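PDB 4QNY: mitogen activated protein kinase, putative from Leishmania donovani, which probably transfers the gamma-phosphate of ATP to serine or threonine side chains of target proteins. Local coordinates for residues 129-134 and 210-215; 22-27 and 49-54. All blocks are in the same frame, centred on the assembly; numbering follows the deposited sequence.

Contact 1: 129-134 and 210-215; sequences FFIYQA and WGIGCI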
ATOM      1  N   PHE A 129      15.381  -7.812  -5.425  1.00 24.96           N
ATOM      2  CA  PHE A 129      14.415  -7.811  -6.516  1.00 26.94           C
ATOM      3  C   PHE A 129      13.052  -7.307  -6.042  1.00 25.79           C
ATOM      4  O   PHE A 129      12.359  -6.597  -6.769  1.00 32.16           O
ATOM      5  CB  PHE A 129      14.289  -9.212  -7.119  1.00 27.56           C
ATOM      6  CG  PHE A 129      13.527  -9.250  -8.414  1.00 39.52           C
ATOM      7  CD1 PHE A 129      13.730  -8.280  -9.381  1.00 40.65           C
ATOM      8  CD2 PHE A 129      12.620 -10.264  -8.670  1.00 49.51           C
ATOM      9  CE1 PHE A 129      13.033  -8.312 -10.575  1.00 38.40           C
ATOM     10  CE2 PHE A 129      11.920 -10.305  -9.863  1.00 48.30           C
ATOM     11  CZ  PHE A 129      12.128  -9.328 -10.816  1.00 42.92           C
ATOM     12  N   PHE A 130      12.676  -7.676  -4.821  1.00 23.78           N
ATOM     13  CA  PHE A 130      11.437  -7.190  -4.218  1.00 18.02           C
ATOM     14  C   PHE A 130      11.463  -5.675  -4.041  1.00 23.87           C
ATOM     15  O   PHE A 130      10.541  -4.975  -4.455  1.00 17.15           O
ATOM     16  CB  PHE A 130      11.194  -7.859  -2.862  1.00 17.76           C
ATOM     17  CG  PHE A 130      10.624  -9.244  -2.956  1.00 23.44           C
ATOM     18  CD1 PHE A 130       9.904  -9.641  -4.071  1.00 23.18           C
ATOM     19  CD2 PHE A 130      10.802 -10.150  -1.923  1.00 27.55           C
ATOM     20  CE1 PHE A 130       9.378 -10.917  -4.156  1.00 25.21           C
ATOM     21  CE2 PHE A 130      10.278 -11.426  -2.002  1.00 24.46           C
ATOM     22  CZ  PHE A 130       9.565 -11.809  -3.120  1.00 26.91           C
ATOM     23  N   ILE A 131      12.533  -5.181  -3.425  1.00 32.37           N
ATOM     24  CA  ILE A 131      12.653  -3.765  -3.100  1.00 27.27           C
ATOM     25  C   ILE A 131      12.719  -2.883  -4.347  1.00 28.21           C
ATOM     26  O   ILE A 131      12.058  -1.846  -4.411  1.00 33.47           O
ATOM     27  CB  ILE A 131      13.896  -3.503  -2.224  1.00 22.03           C
ATOM     28  CG1 ILE A 131      13.709  -4.136  -0.844  1.00 32.25           C
ATOM     29  CG2 ILE A 131      14.152  -2.012  -2.079  1.00 18.49           C
ATOM     30  CD1 ILE A 131      12.484  -3.639  -0.103  1.00 31.83           C
ATOM     31  N   TYR A 132      13.502  -3.297  -5.337  1.00 22.58           N
ATOM     32  CA  TYR A 132      13.642  -2.506  -6.556  1.00 18.27           C
ATOM     33  C   TYR A 132      12.323  -2.410  -7.316  1.00 18.33           C
ATOM     34  O   TYR A 132      11.974  -1.349  -7.830  1.00 18.50           O
ATOM     35  CB  TYR A 132      14.723  -3.085  -7.469  1.00 19.21           C
ATOM     36  CG  TYR A 132      14.955  -2.244  -8.706  1.00 19.89           C
ATOM     37  CD1 TYR A 132      15.748  -1.105  -8.654  1.00 19.98           C
ATOM     38  CD2 TYR A 132      14.369  -2.579  -9.919  1.00 20.56           C
ATOM     39  CE1 TYR A 132      15.957  -0.328  -9.777  1.00 20.76           C
ATOM     40  CE2 TYR A 132      14.574  -1.808 -11.049  1.00 23.03           C
ATOM     41  CZ  TYR A 132      15.368  -0.684 -10.972  1.00 22.63           C
ATOM     42  OH  TYR A 132      15.574   0.086 -12.093  1.00 36.90           O
ATOM     43  N   GLN A 133      11.599  -3.523  -7.391  1.00 18.43           N
ATOM     44  CA  GLN A 133      10.306  -3.548  -8.069  1.00 20.79           C
ATOM     45  C   GLN A 133       9.309  -2.631  -7.372  1.00 17.88           C
ATOM     46  O   GLN A 133       8.518  -1.950  -8.023  1.00 18.95           O
ATOM     47  CB  GLN A 133       9.753  -4.972  -8.130  1.00 18.88           C
ATOM     48  CG  GLN A 133      10.382  -5.843  -9.204  1.00 21.90           C
ATOM     49  CD  GLN A 133       9.869  -7.268  -9.162  1.00 20.26           C
ATOM     50  OE1 GLN A 133       9.102  -7.691 -10.026  1.00 29.10           O
ATOM     51  NE2 GLN A 133      10.291  -8.018  -8.150  1.00 19.90           N
ATOM     52  N   ALA A 134       9.358  -2.615  -6.044  1.00 17.14           N
ATOM     53  CA  ALA A 134       8.468  -1.771  -5.256  1.00 24.16           C
ATOM     54  C   ALA A 134       8.796  -0.294  -5.452  1.00 30.19           C
ATOM     55  O   ALA A 134       7.898   0.538  -5.582  1.00 33.07           O
ATOM     56  CB  ALA A 134       8.551  -2.144  -3.784  1.00 15.88           C
ATOM     57  N   TRP A 210       9.061   5.455   3.596  1.00 19.89           N
ATOM     58  CA  TRP A 210       9.068   4.955   4.966  1.00 14.31           C
ATOM     59  C   TRP A 210       8.456   3.562   5.033  1.00 12.79           C
ATOM     60  O   TRP A 210       8.963   2.683   5.729  1.00 13.34           O
ATOM     61  CB  TRP A 210       8.310   5.912   5.893  1.00 13.62           C
ATOM     62  CG  TRP A 210       8.276   5.458   7.321  1.00 12.53           C
ATOM     63  CD1 TRP A 210       7.321   4.682   7.912  1.00 15.35           C
ATOM     64  CD2 TRP A 210       9.243   5.748   8.339  1.00 12.72           C
ATOM     65  NE1 TRP A 210       7.633   4.471   9.235  1.00 12.70           N
ATOM     66  CE2 TRP A 210       8.808   5.116   9.520  1.00 13.99           C
ATOM     67  CE3 TRP A 210      10.433   6.482   8.365  1.00 12.91           C
ATOM     68  CZ2 TRP A 210       9.521   5.195  10.715  1.00 24.21           C
ATOM     69  CZ3 TRP A 210      11.138   6.561   9.552  1.00 21.52           C
ATOM     70  CH2 TRP A 210      10.680   5.920  10.710  1.00 24.33           C
ATOM     71  N   GLY A 211       7.365   3.370   4.297  1.00 13.58           N
ATOM     72  CA  GLY A 211       6.694   2.085   4.237  1.00 15.64           C
ATOM     73  C   GLY A 211       7.573   0.997   3.652  1.00 13.20           C
ATOM     74  O   GLY A 211       7.534  -0.147   4.100  1.00 20.80           O
ATOM     75  N   ILE A 212       8.371   1.355   2.650  1.00 17.30           N
ATOM     76  CA  ILE A 212       9.299   0.414   2.030  1.00 15.79           C
ATOM     77  C   ILE A 212      10.408   0.035   3.008  1.00 19.55           C
ATOM     78  O   ILE A 212      10.837  -1.119   3.061  1.00 20.30           O
ATOM     79  CB  ILE A 212       9.915   0.997   0.742  1.00 15.02           C
ATOM     80  CG1 ILE A 212       8.825   1.243  -0.300  1.00 16.62           C
ATOM     81  CG2 ILE A 212      10.973   0.065   0.172  1.00 16.76           C
ATOM     82  CD1 ILE A 212       8.103  -0.014  -0.740  1.00 23.81           C
ATOM     83  N   GLY A 213      10.859   1.013   3.788  1.00 20.25           N
ATOM     84  CA  GLY A 213      11.860   0.775   4.812  1.00 16.22           C
ATOM     85  C   GLY A 213      11.373  -0.212   5.855  1.00 21.22           C
ATOM     86  O   GLY A 213      12.106  -1.111   6.261  1.00 14.56           O
ATOM     87  N   CYS A 214      10.127  -0.042   6.289  1.00 15.50           N
ATOM     88  CA  CYS A 214       9.513  -0.970   7.231  1.00 21.54           C
ATOM     89  C   CYS A 214       9.449  -2.370   6.635  1.00 20.23           C
ATOM     90  O   CYS A 214       9.724  -3.361   7.311  1.00 16.83           O
ATOM     91  CB  CYS A 214       8.110  -0.501   7.616  1.00 24.50           C
ATOM     92  SG  CYS A 214       8.048   1.100   8.444  1.00 13.32           S
ATOM     93  N   ILE A 215       9.083  -2.439   5.360  1.00 14.25           N
ATOM     94  CA  ILE A 215       9.015  -3.705   4.642  1.00 19.52           C
ATOM     95  C   ILE A 215      10.408  -4.313   4.488  1.00 21.31           C
ATOM     96  O   ILE A 215      10.592  -5.519   4.656  1.00 24.14           O
ATOM     97  CB  ILE A 215       8.361  -3.525   3.258  1.00 19.31           C
ATOM     98  CG1 ILE A 215       6.884  -3.161   3.416  1.00 21.45           C
ATOM     99  CG2 ILE A 215       8.497  -4.789   2.424  1.00 22.76           C
ATOM    100  CD1 ILE A 215       6.203  -2.777   2.122  1.00 24.05           C
TER
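The backbones of 129-134 and 210-215, both within longer helices, come nearest at Ile131 and Ile212, whose CA atoms lie 7.4 Å apart, and the two segments meet through aliphatic side chains alone. Ile212 is shared between two partners, one for each branch. Its CG2 meets the CD1 methyl of Ile131 at 4.0 Å, the two side chains passing each other antiparallel. In its other arm, chi1 of -63° sets CG1 opposite the carbonyl carbon, and CD1 reaches Ala134 CB at 3.7 Å. The CA–CB bond of Ile131 runs alongside 210-215, and it is the CD1 end that closes in. Ala134, one turn further on, points its methyl at the partner helix. On helix 124-143, Gln133 folds back so that NE2 donates to Phe129 O at 2.9 Å, well out of the carbonyl plane (65°) and from the face opposite to the backbone N of Gln133. NE2 also sits above the centre of the Phe129 ring, 3.1 Å from its plane. It is also hydrogen-bonded to Cys162 O, and OE1 to Leu164 N. Within the helical lobe, Ile131 continues along helix 206-219 to Leu216 and Leu219, while Ala134 rests on strand 164-166 and Ile215 on strand 156-158.

Contact 2: 22-27 and 49-54; sequences YLLERI and VAMKRV. With ANP (phosphoaminophosphonic acid-adenylate ester), chain D.
This is a buried apolar contact on one side of the five-stranded antiparallel sheet of the kinase N-lobe, between strands 22-31 and 47-54, with strand 34-41 between them. The short segments cross at 83°, their axes 9.2 Å apart, and Met51 does most of the spanning. Its chain is straight as far as SD (chi2 -172°), carrying the sulfur to Tyr22 and Leu24, then bends at chi3. SD lies 3.6 Å from Tyr22 CB and 4.4 Å from the centroid of the Tyr22 ring, an oblique Met-aromatic contact 35° off the ring normal. Leu24 CD2 packs against the same sulfur at 3.9 Å. Further along the ring, Tyr22 CE1 touches Val49 CG1 at 4.2 Å, and the phenol OH is hydrogen-bonded to Asn88. Helix 8-16 packs against this cluster through Val15 and Leu11. Alternate residues serve the nucleotide: Ala50 CB lies 3.3 Å from N6 of the adenine, and Lys52, its aliphatic chain fully stretched, brings NZ to ANP O2A at 2.8 Å, with further bonds to O3A and O2G. NZ also forms a salt bridge with Glu71 of helix 62-77, the strand-lysine to helix-glutamate pair characteristic of an active-like kinase ATP site.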
ATOM      1  N   TYR A  22     -17.329 -15.096 -15.289  1.00 30.58           N
ATOM      2  CA  TYR A  22     -16.458 -15.467 -14.180  1.00 27.28           C
ATOM      3  C   TYR A  22     -16.971 -16.624 -13.325  1.00 27.66           C
ATOM      4  O   TYR A  22     -18.087 -16.586 -12.803  1.00 25.05           O
ATOM      5  CB  TYR A  22     -16.214 -14.237 -13.302  1.00 24.69           C
ATOM      6  CG  TYR A  22     -15.671 -13.063 -14.086  1.00 25.52           C
ATOM      7  CD1 TYR A  22     -14.333 -13.010 -14.452  1.00 23.81           C
ATOM      8  CD2 TYR A  22     -16.500 -12.019 -14.477  1.00 28.25           C
ATOM      9  CE1 TYR A  22     -13.830 -11.945 -15.177  1.00 23.84           C
ATOM     10  CE2 TYR A  22     -16.006 -10.949 -15.203  1.00 35.53           C
ATOM     11  CZ  TYR A  22     -14.671 -10.918 -15.550  1.00 30.80           C
ATOM     12  OH  TYR A  22     -14.174  -9.857 -16.271  1.00 37.00           O
ATOM     13  N   LEU A  23     -16.133 -17.649 -13.192  1.00 27.12           N
ATOM     14  CA  LEU A  23     -16.406 -18.793 -12.328  1.00 29.23           C
ATOM     15  C   LEU A  23     -15.597 -18.652 -11.044  1.00 25.44           C
ATOM     16  O   LEU A  23     -14.367 -18.588 -11.078  1.00 30.05           O
ATOM     17  CB  LEU A  23     -16.077 -20.110 -13.050  1.00 37.00           C
ATOM     18  CG  LEU A  23     -16.346 -21.498 -12.439  1.00 45.63           C
ATOM     19  CD1 LEU A  23     -16.138 -22.564 -13.503  1.00 47.56           C
ATOM     20  CD2 LEU A  23     -15.477 -21.831 -11.227  1.00 43.56           C
ATOM     21  N   LEU A  24     -16.286 -18.615  -9.907  1.00 28.20           N
ATOM     22  CA  LEU A  24     -15.625 -18.438  -8.621  1.00 29.58           C
ATOM     23  C   LEU A  24     -15.051 -19.746  -8.092  1.00 25.07           C
ATOM     24  O   LEU A  24     -15.666 -20.802  -8.220  1.00 25.91           O
ATOM     25  CB  LEU A  24     -16.597 -17.851  -7.601  1.00 23.94           C
ATOM     26  CG  LEU A  24     -17.260 -16.534  -8.001  1.00 23.34           C
ATOM     27  CD1 LEU A  24     -18.022 -15.966  -6.826  1.00 23.06           C
ATOM     28  CD2 LEU A  24     -16.230 -15.538  -8.505  1.00 30.94           C
ATOM     29  N   GLU A  25     -13.871 -19.664  -7.482  1.00 24.83           N
ATOM     30  CA  GLU A  25     -13.212 -20.847  -6.942  1.00 35.49           C
ATOM     31  C   GLU A  25     -13.022 -20.760  -5.429  1.00 25.41           C
ATOM     32  O   GLU A  25     -13.435 -21.660  -4.698  1.00 26.12           O
ATOM     33  CB  GLU A  25     -11.861 -21.063  -7.630  1.00 35.17           C
ATOM     34  CG  GLU A  25     -11.976 -21.506  -9.080  1.00 32.81           C
ATOM     35  CD  GLU A  25     -10.637 -21.863  -9.695  1.00 42.43           C
ATOM     36  OE1 GLU A  25      -9.600 -21.389  -9.184  1.00 40.47           O
ATOM     37  OE2 GLU A  25     -10.621 -22.622 -10.688  1.00 40.22           O
ATOM     38  N   ARG A  26     -12.400 -19.681  -4.963  1.00 24.61           N
ATOM     39  CA  ARG A  26     -12.130 -19.521  -3.536  1.00 37.00           C
ATOM     40  C   ARG A  26     -11.844 -18.072  -3.150  1.00 23.63           C
ATOM     41  O   ARG A  26     -11.310 -17.299  -3.944  1.00 33.10           O
ATOM     42  CB  ARG A  26     -10.950 -20.405  -3.118  1.00 35.60           C
ATOM     43  N   ILE A  27     -12.205 -17.718  -1.921  1.00 24.17           N
ATOM     44  CA  ILE A  27     -11.933 -16.390  -1.384  1.00 26.24           C
ATOM     45  C   ILE A  27     -10.483 -16.287  -0.921  1.00 26.32           C
ATOM     46  O   ILE A  27     -10.057 -17.015  -0.025  1.00 23.66           O
ATOM     47  CB  ILE A  27     -12.868 -16.055  -0.208  1.00 24.82           C
ATOM     48  CG1 ILE A  27     -14.325 -16.043  -0.677  1.00 34.80           C
ATOM     49  CG2 ILE A  27     -12.489 -14.719   0.411  1.00 22.62           C
ATOM     50  CD1 ILE A  27     -15.331 -16.105   0.450  1.00 33.25           C
ATOM     51  N   VAL A  49      -8.135 -15.073 -12.377  1.00 27.07           N
ATOM     52  CA  VAL A  49      -8.342 -13.639 -12.242  1.00 24.91           C
ATOM     53  C   VAL A  49      -8.854 -13.313 -10.838  1.00 26.11           C
ATOM     54  O   VAL A  49      -9.556 -14.117 -10.224  1.00 22.39           O
ATOM     55  CB  VAL A  49      -9.324 -13.120 -13.328  1.00 40.01           C
ATOM     56  CG1 VAL A  49     -10.512 -12.387 -12.716  1.00 39.48           C
ATOM     57  CG2 VAL A  49      -8.593 -12.240 -14.333  1.00 36.77           C
ATOM     58  N   ALA A  50      -8.478 -12.146 -10.322  1.00 21.67           N
ATOM     59  CA  ALA A  50      -8.911 -11.722  -8.995  1.00 25.15           C
ATOM     60  C   ALA A  50     -10.121 -10.797  -9.072  1.00 20.51           C
ATOM     61  O   ALA A  50     -10.182  -9.905  -9.918  1.00 20.48           O
ATOM     62  CB  ALA A  50      -7.770 -11.037  -8.260  1.00 20.64           C
ATOM     63  N   MET A  51     -11.082 -11.017  -8.182  1.00 20.31           N
ATOM     64  CA  MET A  51     -12.288 -10.201  -8.138  1.00 26.06           C
ATOM     65  C   MET A  51     -12.482  -9.579  -6.760  1.00 19.60           C
ATOM     66  O   MET A  51     -12.555 -10.284  -5.753  1.00 19.74           O
ATOM     67  CB  MET A  51     -13.515 -11.032  -8.519  1.00 29.13           C
ATOM     68  CG  MET A  51     -13.486 -11.556  -9.945  1.00 31.31           C
ATOM     69  SD  MET A  51     -15.044 -12.316 -10.433  1.00 41.82           S
ATOM     70  CE  MET A  51     -16.161 -10.923 -10.288  1.00 44.22           C
ATOM     71  N   LYS A  52     -12.567  -8.254  -6.729  1.00 23.35           N
ATOM     72  CA  LYS A  52     -12.692  -7.515  -5.480  1.00 31.38           C
ATOM     73  C   LYS A  52     -14.098  -6.942  -5.319  1.00 26.76           C
ATOM     74  O   LYS A  52     -14.483  -6.012  -6.028  1.00 23.93           O
ATOM     75  CB  LYS A  52     -11.650  -6.394  -5.429  1.00 31.47           C
ATOM     76  CG  LYS A  52     -11.606  -5.620  -4.124  1.00 36.98           C
ATOM     77  CD  LYS A  52     -10.488  -4.589  -4.155  1.00 34.63           C
ATOM     78  CE  LYS A  52     -10.380  -3.839  -2.841  1.00 37.91           C
ATOM     79  NZ  LYS A  52      -9.252  -2.866  -2.857  1.00 33.55           N
ATOM     80  N   ARG A  53     -14.862  -7.502  -4.386  1.00 19.28           N
ATOM     81  CA  ARG A  53     -16.230  -7.054  -4.155  1.00 19.49           C
ATOM     82  C   ARG A  53     -16.266  -5.814  -3.272  1.00 21.46           C
ATOM     83  O   ARG A  53     -15.538  -5.719  -2.284  1.00 19.41           O
ATOM     84  CB  ARG A  53     -17.067  -8.170  -3.518  1.00 20.01           C
ATOM     85  CG  ARG A  53     -18.559  -7.861  -3.440  1.00 20.40           C
ATOM     86  CD  ARG A  53     -19.327  -8.956  -2.709  1.00 21.05           C
ATOM     87  NE  ARG A  53     -20.774  -8.769  -2.794  1.00 28.34           N
ATOM     88  CZ  ARG A  53     -21.500  -8.112  -1.894  1.00 39.45           C
ATOM     89  NH1 ARG A  53     -20.918  -7.574  -0.832  1.00 49.08           N
ATOM     90  NH2 ARG A  53     -22.812  -7.995  -2.056  1.00 22.53           N
ATOM     91  N   VAL A  54     -17.114  -4.862  -3.641  1.00 23.11           N
ATOM     92  CA  VAL A  54     -17.349  -3.675  -2.830  1.00 24.58           C
ATOM     93  C   VAL A  54     -18.767  -3.724  -2.269  1.00 27.56           C
ATOM     94  O   VAL A  54     -19.734  -3.738  -3.028  1.00 30.88           O
ATOM     95  CB  VAL A  54     -17.154  -2.387  -3.647  1.00 24.37           C
ATOM     96  CG1 VAL A  54     -17.436  -1.168  -2.791  1.00 19.67           C
ATOM     97  CG2 VAL A  54     -15.745  -2.329  -4.220  1.00 22.68           C
TER
HETATM   98  PG  ANP D 402      -9.599  -1.303   0.315  1.00113.16           P
HETATM   99  O1G ANP D 402     -10.690  -2.285   0.024  1.00112.11           O
HETATM  100  O2G ANP D 402      -9.198  -0.569  -1.021  1.00 39.62           O
HETATM  101  O3G ANP D 402     -10.129  -0.226   1.347  1.00 61.08           O
HETATM  102  PB  ANP D 402      -8.378  -3.745   1.078  1.00 24.36           P
HETATM  103  O1B ANP D 402      -9.671  -4.114   1.731  1.00 41.58           O
HETATM  104  O2B ANP D 402      -7.210  -4.288   1.951  1.00 13.73           O
HETATM  105  N3B ANP D 402      -8.233  -2.073   0.964  1.00 33.02           N
HETATM  106  PA  ANP D 402      -6.987  -4.966  -0.983  1.00 22.80           P
HETATM  107  O1A ANP D 402      -5.786  -4.585  -0.206  1.00 20.43           O
HETATM  108  O2A ANP D 402      -6.946  -4.470  -2.431  1.00 21.54           O
HETATM  109  O3A ANP D 402      -8.330  -4.376  -0.350  1.00 30.52           O
HETATM  110  O5' ANP D 402      -7.121  -6.544  -0.930  1.00 25.62           O
HETATM  111  C5' ANP D 402      -7.046  -7.277   0.310  1.00 26.91           C
HETATM  112  C4' ANP D 402      -6.191  -8.503   0.106  1.00 21.07           C
HETATM  113  O4' ANP D 402      -6.657  -9.241  -1.041  1.00 22.84           O
HETATM  114  C3' ANP D 402      -4.720  -8.238  -0.182  1.00 20.08           C
HETATM  115  O3' ANP D 402      -3.990  -8.038   1.024  1.00 25.61           O
HETATM  116  C2' ANP D 402      -4.296  -9.519  -0.902  1.00 25.53           C
HETATM  117  O2' ANP D 402      -3.952 -10.550   0.017  1.00 21.23           O
HETATM  118  C1' ANP D 402      -5.569  -9.891  -1.675  1.00 28.79           C
HETATM  119  N9  ANP D 402      -5.543  -9.488  -3.076  1.00 26.50           N
HETATM  120  C8  ANP D 402      -5.931  -8.284  -3.597  1.00 18.58           C
HETATM  121  N7  ANP D 402      -5.797  -8.190  -4.902  1.00 16.66           N
HETATM  122  C5  ANP D 402      -5.281  -9.427  -5.256  1.00 11.82           C
HETATM  123  C6  ANP D 402      -4.911  -9.973  -6.506  1.00 15.93           C
HETATM  124  N6  ANP D 402      -5.009  -9.316  -7.663  1.00 21.42           N
HETATM  125  N1  ANP D 402      -4.429 -11.237  -6.518  1.00 18.56           N
HETATM  126  C2  ANP D 402      -4.327 -11.899  -5.362  1.00 15.93           C
HETATM  127  N3  ANP D 402      -4.644 -11.488  -4.130  1.00 21.21           N
HETATM  128  C4  ANP D 402      -5.116 -10.238  -4.149  1.00 21.29           C

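Contacts 1 and 2 belong to the two lobes of one protein kinase domain, with their centres 28 Å apart and their nearest atoms about 16 Å apart, so they do not touch. The bound nucleotide lies between the lobes. Contact 2 is directly part of its pocket, since segment 49-54, on strand 47-54, supplies Ala50 and Lys52. Contact 1 lies deeper in the helical lobe, the Ile212 side chain about 14 Å from the magnesium ion, and takes no direct part in binding. Its connection to the site is indirect: strands 156-158 and 164-166, on which its side chains rest, follow Asn155 and precede Asp168 respectively, the two residues at the magnesium site.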